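Local coordinates for aldose-aldose oxidoreductase (Caulobacter crescentus, PDB 5A04), which probably oxidises one aldose while reducing another, using a bound nicotinamide cofactor, NADPH in this crystal, beside the sugar site, at residues L7-G13 against V74-I80; F65-N71 against R92-K98. All coordinates share one frame; numbering follows the deposited sequence.

Interaction 1 of 2, residues L7-G13 against V74-I80. With NDP (NADPH dihydro-nicotinamide-adenine-dinucleotide phosphate), chain G.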
loop_
_atom_site.group_PDB
_atom_site.type_symbol
_atom_site.label_atom_id
_atom_site.label_comp_id
_atom_site.label_asym_id
_atom_site.label_seq_id
_atom_site.Cartn_x
_atom_site.Cartn_y
_atom_site.Cartn_z
ATOM N N LEU A 7 -12.280 13.970 -36.956
ATOM C CA LEU A 7 -13.548 13.284 -36.759
ATOM C C LEU A 7 -14.392 14.067 -35.769
ATOM O O LEU A 7 -13.854 14.686 -34.857
ATOM C CB LEU A 7 -13.326 11.854 -36.272
ATOM C CG LEU A 7 -12.601 10.981 -37.296
ATOM C CD1 LEU A 7 -12.741 9.527 -36.905
ATOM C CD2 LEU A 7 -13.147 11.218 -38.705
ATOM N N GLY A 8 -15.711 14.034 -35.943
ATOM C CA GLY A 8 -16.599 14.838 -35.120
ATOM C C GLY A 8 -17.133 14.107 -33.896
ATOM O O GLY A 8 -17.679 13.017 -34.005
ATOM N N TYR A 9 -16.967 14.719 -32.727
ATOM C CA TYR A 9 -17.500 14.179 -31.473
ATOM C C TYR A 9 -18.852 14.779 -31.095
ATOM O O TYR A 9 -19.030 16.000 -31.138
ATOM C CB TYR A 9 -16.522 14.456 -30.322
ATOM C CG TYR A 9 -15.433 13.441 -30.125
ATOM C CD1 TYR A 9 -14.313 13.400 -30.958
ATOM C CD2 TYR A 9 -15.496 12.553 -29.059
ATOM C CE1 TYR A 9 -13.310 12.459 -30.756
ATOM C CE2 TYR A 9 -14.513 11.620 -28.844
ATOM C CZ TYR A 9 -13.420 11.569 -29.680
ATOM O OH TYR A 9 -12.441 10.624 -29.435
ATOM N N ALA A 10 -19.795 13.922 -30.704
ATOM C CA ALA A 10 -20.946 14.352 -29.936
ATOM C C ALA A 10 -20.657 14.065 -28.465
ATOM O O ALA A 10 -20.351 12.934 -28.110
ATOM C CB ALA A 10 -22.229 13.618 -30.397
ATOM N N ILE A 11 -20.713 15.089 -27.620
ATOM C CA ILE A 11 -20.528 14.894 -26.184
ATOM C C ILE A 11 -21.898 14.690 -25.540
ATOM O O ILE A 11 -22.807 15.516 -25.697
ATOM C CB ILE A 11 -19.791 16.089 -25.532
ATOM C CG1 ILE A 11 -18.437 16.323 -26.221
ATOM C CG2 ILE A 11 -19.587 15.846 -24.035
ATOM C CD1 ILE A 11 -17.491 15.124 -26.193
ATOM N N LEU A 12 -22.058 13.566 -24.843
ATOM C CA LEU A 12 -23.354 13.191 -24.299
ATOM C C LEU A 12 -23.277 13.153 -22.775
ATOM O O LEU A 12 -22.521 12.365 -22.208
ATOM C CB LEU A 12 -23.793 11.832 -24.876
ATOM C CG LEU A 12 -25.226 11.367 -24.584
ATOM C CD1 LEU A 12 -25.665 10.357 -25.658
ATOM C CD2 LEU A 12 -25.329 10.729 -23.210
ATOM N N GLY A 13 -24.069 14.008 -22.129
ATOM C CA GLY A 13 -24.067 14.148 -20.675
ATOM C C GLY A 13 -23.198 15.323 -20.265
ATOM O O GLY A 13 -22.005 15.157 -20.011
ATOM N N VAL A 74 -21.212 13.872 -37.207
ATOM C CA VAL A 74 -20.907 13.140 -35.978
ATOM C C VAL A 74 -20.374 11.753 -36.310
ATOM O O VAL A 74 -21.074 10.932 -36.913
ATOM C CB VAL A 74 -22.133 13.024 -35.066
ATOM C CG1 VAL A 74 -21.807 12.155 -33.832
ATOM C CG2 VAL A 74 -22.611 14.412 -34.654
ATOM N N ASP A 75 -19.120 11.511 -35.937
ATOM C CA ASP A 75 -18.503 10.200 -36.108
ATOM C C ASP A 75 -18.494 9.391 -34.814
ATOM O O ASP A 75 -18.589 8.167 -34.837
ATOM C CB ASP A 75 -17.073 10.355 -36.615
ATOM C CG ASP A 75 -17.014 11.052 -37.953
ATOM O OD1 ASP A 75 -17.341 10.397 -38.969
ATOM O OD2 ASP A 75 -16.658 12.249 -37.983
ATOM N N ILE A 76 -18.368 10.094 -33.695
ATOM C CA ILE A 76 -18.147 9.479 -32.384
ATOM C C ILE A 76 -19.091 10.079 -31.365
ATOM O O ILE A 76 -19.296 11.288 -31.354
ATOM C CB ILE A 76 -16.690 9.698 -31.879
ATOM C CG1 ILE A 76 -15.677 9.085 -32.846
ATOM C CG2 ILE A 76 -16.520 9.135 -30.471
ATOM C CD1 ILE A 76 -14.269 9.700 -32.728
ATOM N N VAL A 77 -19.666 9.240 -30.508
ATOM C CA VAL A 77 -20.397 9.718 -29.343
ATOM C C VAL A 77 -19.573 9.411 -28.089
ATOM O O VAL A 77 -19.130 8.270 -27.893
ATOM C CB VAL A 77 -21.783 9.060 -29.220
ATOM C CG1 VAL A 77 -22.474 9.509 -27.938
ATOM C CG2 VAL A 77 -22.647 9.364 -30.452
ATOM N N TYR A 78 -19.371 10.423 -27.254
ATOM C CA TYR A 78 -18.621 10.262 -26.015
ATOM C C TYR A 78 -19.636 10.307 -24.880
ATOM O O TYR A 78 -20.228 11.345 -24.600
ATOM C CB TYR A 78 -17.553 11.365 -25.899
ATOM C CG TYR A 78 -16.507 11.219 -24.804
ATOM C CD1 TYR A 78 -16.639 10.279 -23.783
ATOM C CD2 TYR A 78 -15.379 12.044 -24.796
ATOM C CE1 TYR A 78 -15.684 10.174 -22.782
ATOM C CE2 TYR A 78 -14.416 11.947 -23.800
ATOM C CZ TYR A 78 -14.572 11.009 -22.799
ATOM O OH TYR A 78 -13.619 10.909 -21.814
ATOM N N VAL A 79 -19.860 9.150 -24.263
ATOM C CA VAL A 79 -20.828 9.012 -23.187
ATOM C C VAL A 79 -20.208 9.326 -21.825
ATOM O O VAL A 79 -19.307 8.614 -21.367
ATOM C CB VAL A 79 -21.406 7.585 -23.169
ATOM C CG1 VAL A 79 -22.381 7.425 -22.000
ATOM C CG2 VAL A 79 -22.085 7.276 -24.513
ATOM N N ILE A 80 -20.696 10.396 -21.190
ATOM C CA ILE A 80 -20.121 10.907 -19.948
ATOM C C ILE A 80 -21.249 11.110 -18.926
ATOM O O ILE A 80 -21.425 12.181 -18.330
ATOM C CB ILE A 80 -19.320 12.228 -20.196
ATOM C CG1 ILE A 80 -18.481 12.100 -21.478
ATOM C CG2 ILE A 80 -18.419 12.546 -19.007
ATOM C CD1 ILE A 80 -17.503 13.282 -21.757
HETATM P PA NDP G . -21.824 14.810 -13.240
HETATM O O1A NDP G . -22.895 14.454 -12.269
HETATM O O2A NDP G . -20.978 16.024 -12.974
HETATM O O5B NDP G . -22.449 14.958 -14.754
HETATM C C5B NDP G . -23.251 13.844 -15.028
HETATM C C4B NDP G . -24.147 14.278 -16.197
HETATM O O4B NDP G . -24.802 13.150 -16.781
HETATM C C3B NDP G . -25.253 15.228 -15.682
HETATM O O3B NDP G . -24.815 16.549 -15.652
HETATM C C2B NDP G . -26.285 15.098 -16.810
HETATM O O2B NDP G . -25.972 15.808 -17.860
HETATM C C1B NDP G . -26.068 13.584 -17.238
HETATM N N9A NDP G . -27.115 12.701 -16.718
HETATM C C8A NDP G . -27.997 11.923 -17.460
HETATM N N7A NDP G . -28.866 11.235 -16.694
HETATM C C5A NDP G . -28.529 11.587 -15.384
HETATM C C6A NDP G . -29.057 11.203 -14.137
HETATM N N6A NDP G . -30.110 10.317 -14.073
HETATM N N1A NDP G . -28.550 11.691 -12.964
HETATM C C2A NDP G . -27.493 12.574 -13.110
HETATM N N3A NDP G . -26.886 13.022 -14.215
HETATM C C4A NDP G . -27.436 12.508 -15.370
HETATM O O3 NDP G . -20.899 13.433 -13.201
HETATM P PN NDP G . -19.368 13.570 -13.736
HETATM O O1N NDP G . -19.259 14.260 -15.034
HETATM O O2N NDP G . -18.362 13.698 -12.613
HETATM O O5D NDP G . -19.092 11.880 -14.135
HETATM C C5D NDP G . -19.839 11.442 -15.236
HETATM C C4D NDP G . -19.110 10.197 -15.813
HETATM O O4D NDP G . -17.726 10.565 -16.098
HETATM C C3D NDP G . -19.030 9.029 -14.759
HETATM O O3D NDP G . -19.104 7.760 -15.435
HETATM C C2D NDP G . -17.642 9.191 -14.156
HETATM O O2D NDP G . -17.087 7.953 -13.746
HETATM C C1D NDP G . -16.848 9.706 -15.407
HETATM N N1N NDP G . -15.715 10.533 -14.983
HETATM C C2N NDP G . -14.442 10.258 -15.455
HETATM C C3N NDP G . -13.402 11.055 -15.071
HETATM C C7N NDP G . -12.055 10.766 -15.563
HETATM O O7N NDP G . -11.050 11.351 -15.118
HETATM N N7N NDP G . -11.892 9.815 -16.565
HETATM C C4N NDP G . -13.579 12.218 -14.157
HETATM C C5N NDP G . -14.957 12.399 -13.680
HETATM C C6N NDP G . -15.943 11.603 -14.089
HETATM P P2B NDP G . -27.243 16.628 -18.685
HETATM O O1X NDP G . -28.197 15.481 -18.930
HETATM O O2X NDP G . -27.631 17.607 -17.619
HETATM O O3X NDP G . -26.525 17.189 -19.910
#

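Interaction 2 of 2, residues F65-N71 against R92-K98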
loop_
_atom_site.group_PDB
_atom_site.type_symbol
_atom_site.label_atom_id
_atom_site.label_comp_id
_atom_site.label_asym_id
_atom_site.label_seq_id
_atom_site.Cartn_x
_atom_site.Cartn_y
_atom_site.Cartn_z
ATOM N N PHE A 65 -32.037 11.981 -29.316
ATOM C CA PHE A 65 -30.670 11.511 -29.582
ATOM C C PHE A 65 -30.571 10.514 -30.742
ATOM O O PHE A 65 -29.630 10.564 -31.514
ATOM C CB PHE A 65 -30.074 10.893 -28.297
ATOM C CG PHE A 65 -28.756 10.176 -28.505
ATOM C CD1 PHE A 65 -27.656 10.831 -29.042
ATOM C CD2 PHE A 65 -28.617 8.846 -28.142
ATOM C CE1 PHE A 65 -26.446 10.167 -29.220
ATOM C CE2 PHE A 65 -27.413 8.172 -28.323
ATOM C CZ PHE A 65 -26.325 8.835 -28.875
ATOM N N ASP A 66 -31.551 9.630 -30.909
ATOM C CA ASP A 66 -31.410 8.605 -31.944
ATOM C C ASP A 66 -31.407 9.199 -33.359
ATOM O O ASP A 66 -30.917 8.572 -34.303
ATOM C CB ASP A 66 -32.515 7.555 -31.801
ATOM C CG ASP A 66 -32.563 6.967 -30.407
ATOM O OD1 ASP A 66 -31.584 6.298 -30.014
ATOM O OD2 ASP A 66 -33.565 7.185 -29.700
ATOM N N ARG A 67 -31.903 10.424 -33.494
ATOM C CA ARG A 67 -31.889 11.116 -34.784
ATOM C C ARG A 67 -30.479 11.450 -35.260
ATOM O O ARG A 67 -30.282 11.827 -36.414
ATOM C CB ARG A 67 -32.704 12.409 -34.708
ATOM C CG ARG A 67 -34.196 12.209 -34.427
ATOM C CD ARG A 67 -34.855 13.571 -34.277
ATOM N NE ARG A 67 -36.267 13.504 -33.916
ATOM C CZ ARG A 67 -36.986 14.566 -33.561
ATOM N NH1 ARG A 67 -36.414 15.762 -33.516
ATOM N NH2 ARG A 67 -38.268 14.432 -33.245
ATOM N N ILE A 68 -29.501 11.313 -34.368
ATOM C CA ILE A 68 -28.116 11.624 -34.698
ATOM C C ILE A 68 -27.572 10.690 -35.788
ATOM O O ILE A 68 -26.550 10.979 -36.408
ATOM C CB ILE A 68 -27.224 11.558 -33.428
ATOM C CG1 ILE A 68 -25.982 12.464 -33.563
ATOM C CG2 ILE A 68 -26.821 10.112 -33.101
ATOM C CD1 ILE A 68 -25.302 12.719 -32.212
ATOM N N ILE A 69 -28.263 9.581 -36.035
ATOM C CA ILE A 69 -27.917 8.687 -37.138
ATOM C C ILE A 69 -27.867 9.435 -38.481
ATOM O O ILE A 69 -27.123 9.061 -39.389
ATOM C CB ILE A 69 -28.930 7.513 -37.221
ATOM C CG1 ILE A 69 -28.482 6.447 -38.221
ATOM C CG2 ILE A 69 -30.333 8.020 -37.548
ATOM C CD1 ILE A 69 -29.382 5.201 -38.171
ATOM N N ASP A 70 -28.637 10.512 -38.579
ATOM C CA ASP A 70 -28.755 11.265 -39.824
ATOM C C ASP A 70 -27.822 12.464 -39.864
ATOM O O ASP A 70 -27.921 13.301 -40.761
ATOM C CB ASP A 70 -30.190 11.736 -40.019
ATOM C CG ASP A 70 -31.141 10.597 -40.302
ATOM O OD1 ASP A 70 -30.710 9.595 -40.908
ATOM O OD2 ASP A 70 -32.317 10.710 -39.920
ATOM N N ASN A 71 -26.916 12.544 -38.897
ATOM C CA ASN A 71 -25.976 13.663 -38.840
ATOM C C ASN A 71 -24.578 13.184 -39.222
ATOM O O ASN A 71 -23.887 12.530 -38.430
ATOM C CB ASN A 71 -25.992 14.286 -37.441
ATOM C CG ASN A 71 -25.215 15.593 -37.361
ATOM O OD1 ASN A 71 -24.301 15.833 -38.143
ATOM N ND2 ASN A 71 -25.587 16.442 -36.413
ATOM N N ARG A 92 -27.427 2.760 -27.982
ATOM C CA ARG A 92 -28.143 3.681 -28.859
ATOM C C ARG A 92 -27.192 4.390 -29.825
ATOM O O ARG A 92 -27.507 4.557 -31.003
ATOM C CB ARG A 92 -28.929 4.694 -28.025
ATOM C CG ARG A 92 -30.156 4.080 -27.342
ATOM C CD ARG A 92 -30.774 5.049 -26.363
ATOM N NE ARG A 92 -31.428 6.171 -27.033
ATOM C CZ ARG A 92 -31.900 7.244 -26.400
ATOM N NH1 ARG A 92 -31.754 7.359 -25.084
ATOM N NH2 ARG A 92 -32.503 8.216 -27.086
ATOM N N ALA A 93 -26.025 4.786 -29.332
ATOM C CA ALA A 93 -25.013 5.388 -30.205
ATOM C C ALA A 93 -24.587 4.413 -31.305
ATOM O O ALA A 93 -24.496 4.780 -32.477
ATOM C CB ALA A 93 -23.796 5.833 -29.377
ATOM N N ALA A 94 -24.331 3.163 -30.923
ATOM C CA ALA A 94 -23.944 2.149 -31.900
ATOM C C ALA A 94 -25.052 1.903 -32.940
ATOM O O ALA A 94 -24.767 1.777 -34.134
ATOM C CB ALA A 94 -23.569 0.839 -31.192
ATOM N N ARG A 95 -26.305 1.826 -32.498
ATOM C CA ARG A 95 -27.422 1.657 -33.439
ATOM C C ARG A 95 -27.610 2.885 -34.338
ATOM O O ARG A 95 -28.174 2.782 -35.436
ATOM C CB ARG A 95 -28.713 1.347 -32.680
ATOM C CG ARG A 95 -28.632 -0.012 -31.971
ATOM C CD ARG A 95 -29.992 -0.539 -31.503
ATOM N NE ARG A 95 -30.677 0.356 -30.569
ATOM C CZ ARG A 95 -30.710 0.199 -29.249
ATOM N NH1 ARG A 95 -30.080 -0.820 -28.679
ATOM N NH2 ARG A 95 -31.391 1.062 -28.497
ATOM N N ALA A 96 -27.145 4.042 -33.873
ATOM C CA ALA A 96 -27.127 5.254 -34.700
ATOM C C ALA A 96 -25.906 5.314 -35.630
ATOM O O ALA A 96 -25.669 6.334 -36.288
ATOM C CB ALA A 96 -27.175 6.495 -33.820
ATOM N N GLY A 97 -25.134 4.232 -35.667
ATOM C CA GLY A 97 -24.003 4.110 -36.569
ATOM C C GLY A 97 -22.768 4.889 -36.146
ATOM O O GLY A 97 -21.915 5.224 -36.983
ATOM N N LYS A 98 -22.666 5.177 -34.850
ATOM C CA LYS A 98 -21.526 5.953 -34.341
ATOM C C LYS A 98 -20.520 5.094 -33.571
ATOM O O LYS A 98 -20.892 4.135 -32.883
ATOM C CB LYS A 98 -22.006 7.090 -33.435
ATOM C CG LYS A 98 -23.152 7.945 -34.016
ATOM C CD LYS A 98 -22.808 8.501 -35.397
ATOM C CE LYS A 98 -23.877 9.477 -35.856
ATOM N NZ LYS A 98 -23.629 9.938 -37.261
HETATM O O HOH W 1 -30.121 4.912 -31.809
HETATM O O HOH W 2 -24.409 7.413 -38.466
#

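Interaction 1 of 2, residues L7-G13 against V74-I80
Tyr9 and Ile76 meet side by side on one face of the parallel sheet of a Rossmann fold, where strands 7-12 and 76-79 lie next to each other at its centre. Ile76 CB stands above the middle of the Tyr9 ring, and CG2 presses on the same face, 4.0 Å from the ring centroid in a CH-pi contact. With CG1 anti to the carbonyl carbon (chi1 -60°), the other branch first stands off the ring, and the extended chi2 (158°) carries CD1 back to Tyr9 CE1 at 3.5 Å. The edge of that ring meets Tyr78 CB, while Tyr9 OH bonds to Leu297 O. Beneath the side chains runs the parallel ladder, from Ala10 N to Ile76 O (2.8 Å) up to Ile80 N to Leu12 O. At the start, Gly8 is held by three bonds: its O accepts from both Asp75 N and Ile76 N, and its N gives a nearly straight bond (174°) to the anti lone pair of Asp75 OD2. On the other face, Ala10 CB meets Val74 CG1. The strands end at NADPH, where Gly13 begins a probable GxGxxA turn and Ile80 CG2 lies 3.6 Å from O4D of the nicotinamide ribose.

Interaction 2 of 2, residues F65-N71 against R92-K98
Arg92 grips the carboxylate of Asp66 side-on, a salt bridge in which each of two nitrogens takes one oxygen. Arg92 NE points almost straight at Asp66 OD1 (3.0 Å, 172°), within the guanidinium plane, whereas NH2 reaches OD2 from above the carboxylate plane and also bonds to Tyr62 O. One water links Asp66 OD1 to Arg92 O. At the other end Lys98 NZ donates to Asn71 O (2.9 Å) and to Val74 O, and a second water joins it to Ala96 O. A bend at chi3 (70°) turns one guanidinium face of Arg92 toward the CD2 rim of Phe65, the planes being 75° apart. Were Arg92 cut back to an alanine, the Asp66 carboxylate would probably stand without its paired charge, with Tyr62 O losing a donor and Phe65 CD2 its cover. Between the polar ends Ala96 CB packs on Ile68 CG2 at 3.7 Å, and Ile69 CA brings its hydrogen to Ala96 O. Gly97, with positive phi, completes the Schellman motif that ends helix 86-95. The 3-10 segment 65-70 lies along the last turn of that helix, with Phe65 and Ile68 reaching strand 7-12 and Ala93 resting on Val77 of strand 76-79.

From the N terminus, strand 7-12 comes first, and interaction 1 closes a long loop by bringing residues 74-80 beside it. Within that loop lie strand 32-38 and the 3-10 segment 65-70. Interaction 2 starts from this segment and passes beyond strand 76-79 to the end of helix 86-95, so the two closures cross rather than nest. Strand 76-79 and helix 86-95 follow each other in the chain, and strand 99-102 completes the crossover beside 76-79. The contacts also touch directly: Leu12 CD1 packs on Phe65 CZ, and Lys98 NZ probably bonds to Val74 O. Together they tie the centre of the sheet to the layer covering one face.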